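PDB 5TI1: fumarylacetoacetate hydrolase from Burkholderia xenovorans, which probably hydrolyses fumarylacetoacetate to fumarate and acetoacetate, the last step of phenylalanine and tyrosine breakdown, using a divalent metal ion. Local coordinates for residues V200-K208 and W261-W269; C220-E228 and F410-L419. All coordinates share one frame; numbering follows the deposited sequence.

Contact 1 (V200-K208 and W261-W269). With NA (sodium ion), chain L.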
loop_
_atom_site.group_PDB
_atom_site.type_symbol
_atom_site.label_atom_id
_atom_site.label_comp_id
_atom_site.label_asym_id
_atom_site.label_seq_id
_atom_site.Cartn_x
_atom_site.Cartn_y
_atom_site.Cartn_z
ATOM N N VAL B 200 20.691 0.391 -2.856
ATOM C CA VAL B 200 19.773 1.343 -2.249
ATOM C C VAL B 200 20.426 2.707 -2.278
ATOM O O VAL B 200 21.518 2.891 -1.727
ATOM C CB VAL B 200 19.414 0.954 -0.810
ATOM C CG1 VAL B 200 18.571 2.050 -0.178
ATOM C CG2 VAL B 200 18.675 -0.378 -0.797
ATOM N N ARG B 201 19.764 3.670 -2.893
ATOM C CA ARG B 201 20.384 4.974 -3.041
ATOM C C ARG B 201 20.037 5.835 -1.844
ATOM O O ARG B 201 18.862 5.923 -1.454
ATOM C CB ARG B 201 19.957 5.672 -4.326
ATOM C CG ARG B 201 20.772 6.952 -4.503
ATOM C CD ARG B 201 20.679 7.553 -5.874
ATOM N NE ARG B 201 21.075 6.653 -6.960
ATOM C CZ ARG B 201 22.314 6.502 -7.426
ATOM N NH1 ARG B 201 23.333 7.165 -6.887
ATOM N NH2 ARG B 201 22.534 5.663 -8.428
ATOM N N ARG B 202 21.061 6.451 -1.255
ATOM C CA ARG B 202 20.865 7.383 -0.160
ATOM C C ARG B 202 19.875 8.455 -0.598
ATOM O O ARG B 202 20.097 9.108 -1.631
ATOM C CB ARG B 202 22.185 8.025 0.264
ATOM C CG ARG B 202 22.057 9.089 1.367
ATOM C CD ARG B 202 23.428 9.699 1.723
ATOM N NE ARG B 202 24.397 8.680 2.122
ATOM C CZ ARG B 202 24.514 8.202 3.358
ATOM N NH1 ARG B 202 23.731 8.664 4.326
ATOM N NH2 ARG B 202 25.416 7.256 3.632
ATOM N N PRO B 203 18.775 8.644 0.122
ATOM C CA PRO B 203 17.782 9.643 -0.291
ATOM C C PRO B 203 18.222 11.064 0.016
ATOM O O PRO B 203 18.885 11.330 1.019
ATOM C CB PRO B 203 16.545 9.263 0.535
ATOM C CG PRO B 203 17.108 8.547 1.760
ATOM C CD PRO B 203 18.310 7.805 1.244
ATOM N N ASN B 204 17.865 11.982 -0.879
ATOM C CA ASN B 204 17.792 13.387 -0.522
ATOM C C ASN B 204 16.411 13.682 0.058
ATOM O O ASN B 204 15.464 12.928 -0.144
ATOM C CB ASN B 204 18.046 14.278 -1.733
ATOM C CG ASN B 204 19.451 14.131 -2.276
ATOM O OD1 ASN B 204 20.427 14.208 -1.538
ATOM N ND2 ASN B 204 19.556 13.893 -3.571
ATOM N N GLY B 205 16.307 14.790 0.781
ATOM C CA GLY B 205 15.022 15.175 1.342
ATOM C C GLY B 205 15.163 16.429 2.172
ATOM O O GLY B 205 16.224 17.055 2.203
ATOM N N GLN B 206 14.077 16.790 2.851
ATOM C CA GLN B 206 14.090 17.945 3.739
ATOM C C GLN B 206 14.694 17.558 5.081
ATOM O O GLN B 206 14.287 16.566 5.694
ATOM C CB GLN B 206 12.676 18.500 3.941
ATOM C CG GLN B 206 12.010 19.000 2.668
ATOM C CD GLN B 206 10.877 19.980 2.936
ATOM O OE1 GLN B 206 10.803 20.594 4.006
ATOM N NE2 GLN B 206 9.988 20.137 1.954
ATOM N N LEU B 207 15.661 18.347 5.534
ATOM C CA LEU B 207 16.350 18.136 6.795
ATOM C C LEU B 207 16.169 19.377 7.655
ATOM O O LEU B 207 16.280 20.504 7.161
ATOM C CB LEU B 207 17.849 17.866 6.570
ATOM C CG LEU B 207 18.227 16.842 5.500
ATOM C CD1 LEU B 207 19.748 16.831 5.239
ATOM C CD2 LEU B 207 17.726 15.467 5.917
ATOM N N LYS B 208 15.888 19.176 8.939
ATOM C CA LYS B 208 15.712 20.282 9.878
ATOM C C LYS B 208 16.937 20.313 10.780
ATOM O O LYS B 208 17.094 19.465 11.666
ATOM C CB LYS B 208 14.420 20.135 10.678
ATOM C CG LYS B 208 14.207 21.207 11.752
ATOM C CD LYS B 208 13.926 22.587 11.157
ATOM C CE LYS B 208 13.672 23.630 12.249
ATOM N NZ LYS B 208 14.835 23.793 13.187
ATOM N N TRP B 261 14.807 0.038 5.557
ATOM C CA TRP B 261 15.738 1.160 5.498
ATOM C C TRP B 261 15.059 2.451 5.943
ATOM O O TRP B 261 13.946 2.763 5.512
ATOM C CB TRP B 261 16.286 1.327 4.081
ATOM C CG TRP B 261 16.899 0.097 3.475
ATOM C CD1 TRP B 261 16.284 -0.806 2.648
ATOM C CD2 TRP B 261 18.253 -0.355 3.627
ATOM N NE1 TRP B 261 17.170 -1.798 2.289
ATOM C CE2 TRP B 261 18.386 -1.543 2.871
ATOM C CE3 TRP B 261 19.360 0.123 4.327
ATOM C CZ2 TRP B 261 19.588 -2.245 2.780
ATOM C CZ3 TRP B 261 20.556 -0.583 4.248
ATOM C CH2 TRP B 261 20.661 -1.751 3.474
ATOM N N SER B 262 15.741 3.201 6.806
ATOM C CA SER B 262 15.178 4.395 7.422
ATOM C C SER B 262 16.143 5.559 7.286
ATOM O O SER B 262 17.336 5.412 7.566
ATOM C CB SER B 262 14.875 4.152 8.901
ATOM O OG SER B 262 13.787 3.244 9.047
ATOM N N ALA B 263 15.619 6.717 6.874
ATOM C CA ALA B 263 16.354 7.983 6.885
ATOM C C ALA B 263 15.847 8.777 8.083
ATOM O O ALA B 263 14.818 9.455 8.002
ATOM C CB ALA B 263 16.153 8.741 5.579
ATOM N N ARG B 264 16.565 8.685 9.206
ATOM C CA ARG B 264 15.985 9.117 10.474
ATOM C C ARG B 264 15.902 10.626 10.598
ATOM O O ARG B 264 14.985 11.127 11.258
ATOM C CB ARG B 264 16.776 8.547 11.643
ATOM C CG ARG B 264 16.835 7.055 11.587
ATOM C CD ARG B 264 17.017 6.433 12.936
ATOM N NE ARG B 264 16.917 4.991 12.793
ATOM C CZ ARG B 264 15.771 4.326 12.752
ATOM N NH1 ARG B 264 14.607 4.973 12.862
ATOM N NH2 ARG B 264 15.792 3.009 12.600
ATOM N N ASP B 265 16.834 11.363 9.987
ATOM C CA ASP B 265 16.725 12.818 10.024
ATOM C C ASP B 265 15.573 13.302 9.154
ATOM O O ASP B 265 14.858 14.236 9.532
ATOM C CB ASP B 265 18.049 13.487 9.625
ATOM C CG ASP B 265 18.671 12.909 8.357
ATOM O OD1 ASP B 265 18.166 11.914 7.809
ATOM O OD2 ASP B 265 19.698 13.463 7.910
ATOM N N ILE B 266 15.366 12.674 7.992
ATOM C CA ILE B 266 14.170 12.952 7.203
ATOM C C ILE B 266 12.920 12.615 8.012
ATOM O O ILE B 266 11.907 13.323 7.946
ATOM C CB ILE B 266 14.218 12.178 5.868
ATOM C CG1 ILE B 266 15.356 12.709 4.982
ATOM C CG2 ILE B 266 12.900 12.279 5.115
ATOM C CD1 ILE B 266 15.443 12.034 3.621
ATOM N N GLN B 267 12.985 11.550 8.818
ATOM C CA GLN B 267 11.797 11.118 9.555
ATOM C C GLN B 267 11.422 12.127 10.628
ATOM O O GLN B 267 10.245 12.476 10.784
ATOM C CB GLN B 267 12.021 9.739 10.183
ATOM C CG GLN B 267 10.782 9.203 10.923
ATOM C CD GLN B 267 11.000 7.844 11.582
ATOM O OE1 GLN B 267 10.981 6.811 10.919
ATOM N NE2 GLN B 267 11.188 7.845 12.900
ATOM N N GLN B 268 12.415 12.598 11.386
ATOM C CA GLN B 268 12.165 13.517 12.491
ATOM C C GLN B 268 11.380 14.741 12.038
ATOM O O GLN B 268 10.473 15.204 12.739
ATOM C CB GLN B 268 13.495 13.944 13.113
ATOM C CG GLN B 268 13.452 14.125 14.611
ATOM C CD GLN B 268 13.305 12.803 15.338
ATOM O OE1 GLN B 268 12.198 12.291 15.501
ATOM N NE2 GLN B 268 14.430 12.237 15.772
ATOM N N TRP B 269 11.703 15.264 10.855
ATOM C CA TRP B 269 11.108 16.514 10.402
ATOM C C TRP B 269 9.719 16.325 9.794
ATOM O O TRP B 269 8.879 17.225 9.906
ATOM C CB TRP B 269 12.051 17.184 9.401
ATOM C CG TRP B 269 11.490 18.369 8.671
ATOM C CD1 TRP B 269 11.372 18.510 7.317
ATOM C CD2 TRP B 269 10.995 19.587 9.245
ATOM N NE1 TRP B 269 10.838 19.742 7.010
ATOM C CE2 TRP B 269 10.594 20.421 8.175
ATOM C CE3 TRP B 269 10.857 20.057 10.556
ATOM C CZ2 TRP B 269 10.055 21.691 8.378
ATOM C CZ3 TRP B 269 10.323 21.323 10.756
ATOM C CH2 TRP B 269 9.926 22.124 9.672
HETATM NA NA NA L . 12.214 1.384 4.286
HETATM O O HOH W 1 11.791 15.335 6.035
HETATM O O HOH W 2 15.660 16.851 10.264
#
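The side-chain amide of Gln206 is gripped at both ends, by the Trp269 indole at OE1 and by the second subunit at NE2. Gln206 OE1 accepts a nearly straight bond from Trp269 NE1 (3.1 Å, 164° at the hydrogen), lying close to the ring plane while the N-H comes in tilted from the carbonyl plane. NE2 is bonded to Tyr313 OH and Glu181 O of the second subunit. With CG anti to its backbone N (chi1 170°), the Trp269 indole lies beside the end of strand 204-207, and the aliphatic chain of Lys208 passes over one face, Lys208 CB standing 3.6 Å from Trp269 CE3.

Two waters join the strand and the residue after it to the helix. One donates to Gln206 O and to Ile266 O, while the other accepts from Lys208 N at 2.7 Å and donates to Asp265 O. Beside these bridges, Leu207 CD2 touches Ile266 CG1 at 3.8 Å and also meets the Asp265 carboxylate, whose OD2 is bonded to Arg221 N. Ile266 CD1 rests 3.9 Å from Gly205 CA. At the far end Val200 CG2 sits over the five-membered ring of Trp261, whose carbonyl O binds the sodium ion at 2.5 Å. Apolar contacts and bridging waters thus dock the short helix 264-270 on strand 200-207, where the second subunit also packs, and the Gln206 amide probably has its rotation fixed by both chains.

Contact 2 (C220-E228 and F410-L419). With MG (magnesium ion), chain K.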
loop_
_atom_site.group_PDB
_atom_site.type_symbol
_atom_site.label_atom_id
_atom_site.label_comp_id
_atom_site.label_asym_id
_atom_site.label_seq_id
_atom_site.Cartn_x
_atom_site.Cartn_y
_atom_site.Cartn_z
ATOM N N CYS B 220 20.433 12.764 3.092
ATOM C CA CYS B 220 20.234 12.151 4.402
ATOM C C CYS B 220 21.561 11.884 5.112
ATOM O O CYS B 220 22.489 11.317 4.529
ATOM C CB CYS B 220 19.463 10.846 4.206
ATOM S SG CYS B 220 19.643 9.691 5.521
ATOM N N ARG B 221 21.654 12.306 6.374
ATOM C CA ARG B 221 22.847 12.093 7.187
ATOM C C ARG B 221 22.681 11.014 8.252
ATOM O O ARG B 221 23.633 10.747 8.989
ATOM C CB ARG B 221 23.275 13.400 7.875
ATOM C CG ARG B 221 23.689 14.521 6.929
ATOM C CD ARG B 221 23.871 15.827 7.686
ATOM N NE ARG B 221 23.894 16.980 6.793
ATOM C CZ ARG B 221 23.995 18.246 7.194
ATOM N NH1 ARG B 221 24.086 18.535 8.487
ATOM N NH2 ARG B 221 24.005 19.225 6.299
ATOM N N LYS B 222 21.504 10.394 8.369
ATOM C CA LYS B 222 21.254 9.369 9.385
ATOM C C LYS B 222 20.531 8.192 8.725
ATOM O O LYS B 222 19.376 7.884 9.028
ATOM C CB LYS B 222 20.454 9.930 10.555
ATOM C CG LYS B 222 21.235 10.888 11.424
ATOM C CD LYS B 222 20.534 11.085 12.759
ATOM C CE LYS B 222 21.301 12.031 13.650
ATOM N NZ LYS B 222 20.600 12.155 14.948
ATOM N N LEU B 223 21.231 7.533 7.810
ATOM C CA LEU B 223 20.696 6.370 7.123
ATOM C C LEU B 223 20.893 5.128 7.982
ATOM O O LEU B 223 22.011 4.837 8.432
ATOM C CB LEU B 223 21.386 6.206 5.772
ATOM C CG LEU B 223 20.888 5.079 4.883
ATOM C CD1 LEU B 223 19.394 5.308 4.520
ATOM C CD2 LEU B 223 21.779 4.984 3.662
ATOM N N ASP B 224 19.810 4.390 8.211
ATOM C CA ASP B 224 19.842 3.309 9.179
ATOM C C ASP B 224 19.118 2.094 8.612
ATOM O O ASP B 224 18.323 2.195 7.672
ATOM C CB ASP B 224 19.216 3.759 10.513
ATOM C CG ASP B 224 19.637 2.890 11.691
ATOM O OD1 ASP B 224 20.385 1.913 11.479
ATOM O OD2 ASP B 224 19.226 3.189 12.832
ATOM N N ILE B 225 19.433 0.934 9.185
ATOM C CA ILE B 225 18.667 -0.284 8.944
ATOM C C ILE B 225 17.530 -0.359 9.946
ATOM O O ILE B 225 17.518 0.363 10.951
ATOM C CB ILE B 225 19.530 -1.551 9.079
ATOM C CG1 ILE B 225 19.828 -1.804 10.562
ATOM C CG2 ILE B 225 20.796 -1.438 8.246
ATOM C CD1 ILE B 225 20.582 -3.070 10.833
ATOM N N GLU B 226 16.589 -1.261 9.697
ATOM C CA GLU B 226 15.702 -1.766 10.739
ATOM C C GLU B 226 15.614 -3.265 10.530
ATOM O O GLU B 226 15.025 -3.722 9.541
ATOM C CB GLU B 226 14.320 -1.108 10.705
ATOM C CG GLU B 226 14.377 0.386 11.003
ATOM C CD GLU B 226 13.099 0.928 11.609
ATOM O OE1 GLU B 226 13.175 1.888 12.404
ATOM O OE2 GLU B 226 12.025 0.397 11.291
ATOM N N LEU B 227 16.255 -4.016 11.429
ATOM C CA LEU B 227 16.226 -5.470 11.386
ATOM C C LEU B 227 14.834 -5.951 11.756
ATOM O O LEU B 227 14.351 -5.668 12.859
ATOM C CB LEU B 227 17.261 -6.057 12.346
ATOM C CG LEU B 227 17.034 -7.530 12.707
ATOM C CD1 LEU B 227 17.314 -8.425 11.522
ATOM C CD2 LEU B 227 17.931 -7.924 13.868
ATOM N N GLU B 228 14.191 -6.669 10.835
ATOM C CA GLU B 228 12.829 -7.147 11.035
ATOM C C GLU B 228 12.643 -8.488 10.341
ATOM O O GLU B 228 13.464 -8.917 9.530
ATOM C CB GLU B 228 11.799 -6.159 10.472
ATOM C CG GLU B 228 11.957 -4.729 10.948
ATOM C CD GLU B 228 10.794 -3.863 10.544
ATOM O OE1 GLU B 228 10.948 -2.626 10.515
ATOM O OE2 GLU B 228 9.727 -4.433 10.255
ATOM N N PHE B 410 26.006 5.971 11.783
ATOM C CA PHE B 410 24.996 5.525 10.834
ATOM C C PHE B 410 25.686 4.980 9.582
ATOM O O PHE B 410 26.916 4.933 9.500
ATOM C CB PHE B 410 24.005 6.657 10.541
ATOM C CG PHE B 410 23.127 6.986 11.715
ATOM C CD1 PHE B 410 21.975 6.246 11.968
ATOM C CD2 PHE B 410 23.479 7.989 12.602
ATOM C CE1 PHE B 410 21.170 6.525 13.071
ATOM C CE2 PHE B 410 22.692 8.277 13.702
ATOM C CZ PHE B 410 21.528 7.544 13.943
ATOM N N ILE B 411 24.879 4.521 8.620
ATOM C CA ILE B 411 25.416 3.850 7.441
ATOM C C ILE B 411 26.094 4.853 6.513
ATOM O O ILE B 411 25.586 5.956 6.273
ATOM C CB ILE B 411 24.304 3.098 6.692
ATOM C CG1 ILE B 411 23.657 2.026 7.577
ATOM C CG2 ILE B 411 24.859 2.464 5.422
ATOM C CD1 ILE B 411 22.342 1.518 6.993
ATOM N N GLU B 412 27.226 4.460 5.955
ATOM C CA GLU B 412 27.971 5.307 5.040
ATOM C C GLU B 412 27.894 4.747 3.623
ATOM O O GLU B 412 27.517 3.588 3.411
ATOM C CB GLU B 412 29.422 5.459 5.527
ATOM C CG GLU B 412 29.556 6.676 6.427
ATOM C CD GLU B 412 30.571 6.513 7.516
ATOM O OE1 GLU B 412 30.466 7.240 8.526
ATOM O OE2 GLU B 412 31.476 5.668 7.366
ATOM N N ASP B 413 28.206 5.609 2.649
ATOM C CA ASP B 413 28.140 5.222 1.247
ATOM C C ASP B 413 29.093 4.065 0.971
ATOM O O ASP B 413 30.211 4.023 1.489
ATOM C CB ASP B 413 28.479 6.415 0.348
ATOM C CG ASP B 413 27.410 7.508 0.380
ATOM O OD1 ASP B 413 26.302 7.284 0.922
ATOM O OD2 ASP B 413 27.678 8.601 -0.161
ATOM N N GLY B 414 28.634 3.110 0.162
ATOM C CA GLY B 414 29.408 1.926 -0.128
ATOM C C GLY B 414 29.365 0.839 0.936
ATOM O O GLY B 414 29.925 -0.244 0.704
ATOM N N ASP B 415 28.758 1.092 2.096
ATOM C CA ASP B 415 28.524 0.031 3.079
ATOM C C ASP B 415 27.499 -0.969 2.554
ATOM O O ASP B 415 26.453 -0.586 2.017
ATOM C CB ASP B 415 27.989 0.601 4.394
ATOM C CG ASP B 415 29.006 1.407 5.174
ATOM O OD1 ASP B 415 30.192 1.496 4.768
ATOM O OD2 ASP B 415 28.594 1.946 6.228
ATOM N N GLU B 416 27.775 -2.255 2.743
ATOM C CA GLU B 416 26.803 -3.301 2.451
ATOM C C GLU B 416 26.255 -3.844 3.766
ATOM O O GLU B 416 27.022 -4.225 4.657
ATOM C CB GLU B 416 27.417 -4.432 1.616
ATOM C CG GLU B 416 26.426 -5.563 1.288
ATOM C CD GLU B 416 27.009 -6.642 0.373
ATOM O OE1 GLU B 416 28.069 -7.229 0.711
ATOM O OE2 GLU B 416 26.391 -6.910 -0.682
ATOM N N LEU B 417 24.932 -3.866 3.892
ATOM C CA LEU B 417 24.260 -4.328 5.101
ATOM C C LEU B 417 23.585 -5.654 4.789
ATOM O O LEU B 417 22.794 -5.735 3.841
ATOM C CB LEU B 417 23.242 -3.296 5.592
ATOM C CG LEU B 417 23.777 -2.143 6.456
ATOM C CD1 LEU B 417 24.185 -2.660 7.831
ATOM C CD2 LEU B 417 24.926 -1.362 5.806
ATOM N N THR B 418 23.900 -6.691 5.575
ATOM C CA THR B 418 23.390 -8.033 5.315
ATOM C C THR B 418 22.686 -8.587 6.545
ATOM O O THR B 418 23.319 -8.814 7.582
ATOM C CB THR B 418 24.514 -8.977 4.882
ATOM O OG1 THR B 418 25.216 -8.413 3.764
ATOM C CG2 THR B 418 23.929 -10.312 4.471
ATOM N N LEU B 419 21.392 -8.848 6.409
ATOM C CA LEU B 419 20.616 -9.570 7.416
ATOM C C LEU B 419 20.667 -11.063 7.131
ATOM O O LEU B 419 20.584 -11.488 5.973
ATOM C CB LEU B 419 19.152 -9.119 7.412
ATOM C CG LEU B 419 18.678 -7.893 8.189
ATOM C CD1 LEU B 419 19.388 -6.675 7.742
ATOM C CD2 LEU B 419 17.154 -7.712 8.022
HETATM MG MG MG K . 10.217 -0.528 10.521
HETATM O O HOH W 3 24.090 7.855 7.202
#
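Strand 223-233, which carries two ligands of the magnesium site of this FAH-family enzyme, packs through Ile225 and Leu227 on Leu417 and Leu419 of strand 416-424, a member of a different sheet. Residues alternate along it: Glu226 and Glu228 turn away from this interface, and Glu226 OE2 and Glu228 OE1 each bind the magnesium ion at 2.2 Å, alongside Asp153 and Asp260. On the other side, Ile225 CG2 touches both Leu417 CG (3.5 Å) and Ile411 CD1 (3.6 Å). Its chi1 of 73° places CG1 between the backbone N and carbonyl carbon, so that CG2 is the branch presented to them. Farther along, Leu227 CD1 meets Leu419 CD2 at 3.6 Å.

Ahead of strand 416-424, the loop 410-415 is pinned by backbone. Ile411 N donates to Leu223 O (2.9 Å, 166° at the hydrogen), and a water accepts from Leu223 N and donates to Ile411 O, closing a second link. Phe410 projects toward the start of strand 223-233. Lys222 CB stands over the centre of its ring, 4.0 Å from the centroid, and CG and CD continue over the same face toward the rim, Lys222 CD coming 3.7 Å from Phe410 CE2. At the ring edge lies Asp224, its carboxylate plane almost perpendicular to the ring; the carboxylate is also held by Leu390, and OD2 forms a salt bridge with Arg264, which also holds Glu226 OE1. Arg264 is therefore a second-shell residue, and its charge probably helps offset the negative charge gathered at the metal. One face of the strand thus holds the cation while the other is buried in apolar side chains, which should help keep the two carboxylates in place.

In the fold
From the N terminus the four segments come in the order 200-208, 220-228, 261-269, 410-419, so the two contacts cross: contact 1 closes a loop of 52 residues that contains the first half of contact 2, and contact 2 closes one of 181 residues that contains the second half of contact 1. Strands 223-233 and 252-263, one from each contact, are antiparallel neighbours in the metal-bearing sheet, whereas strands 200-207 and 416-424 belong to the other, branched sheet. Both contacts therefore tie the same two sheets together. They also touch directly, through the salt bridge of Arg202 with Asp413 and a probable hydrogen bond from Arg221 N to Asp265 OD2.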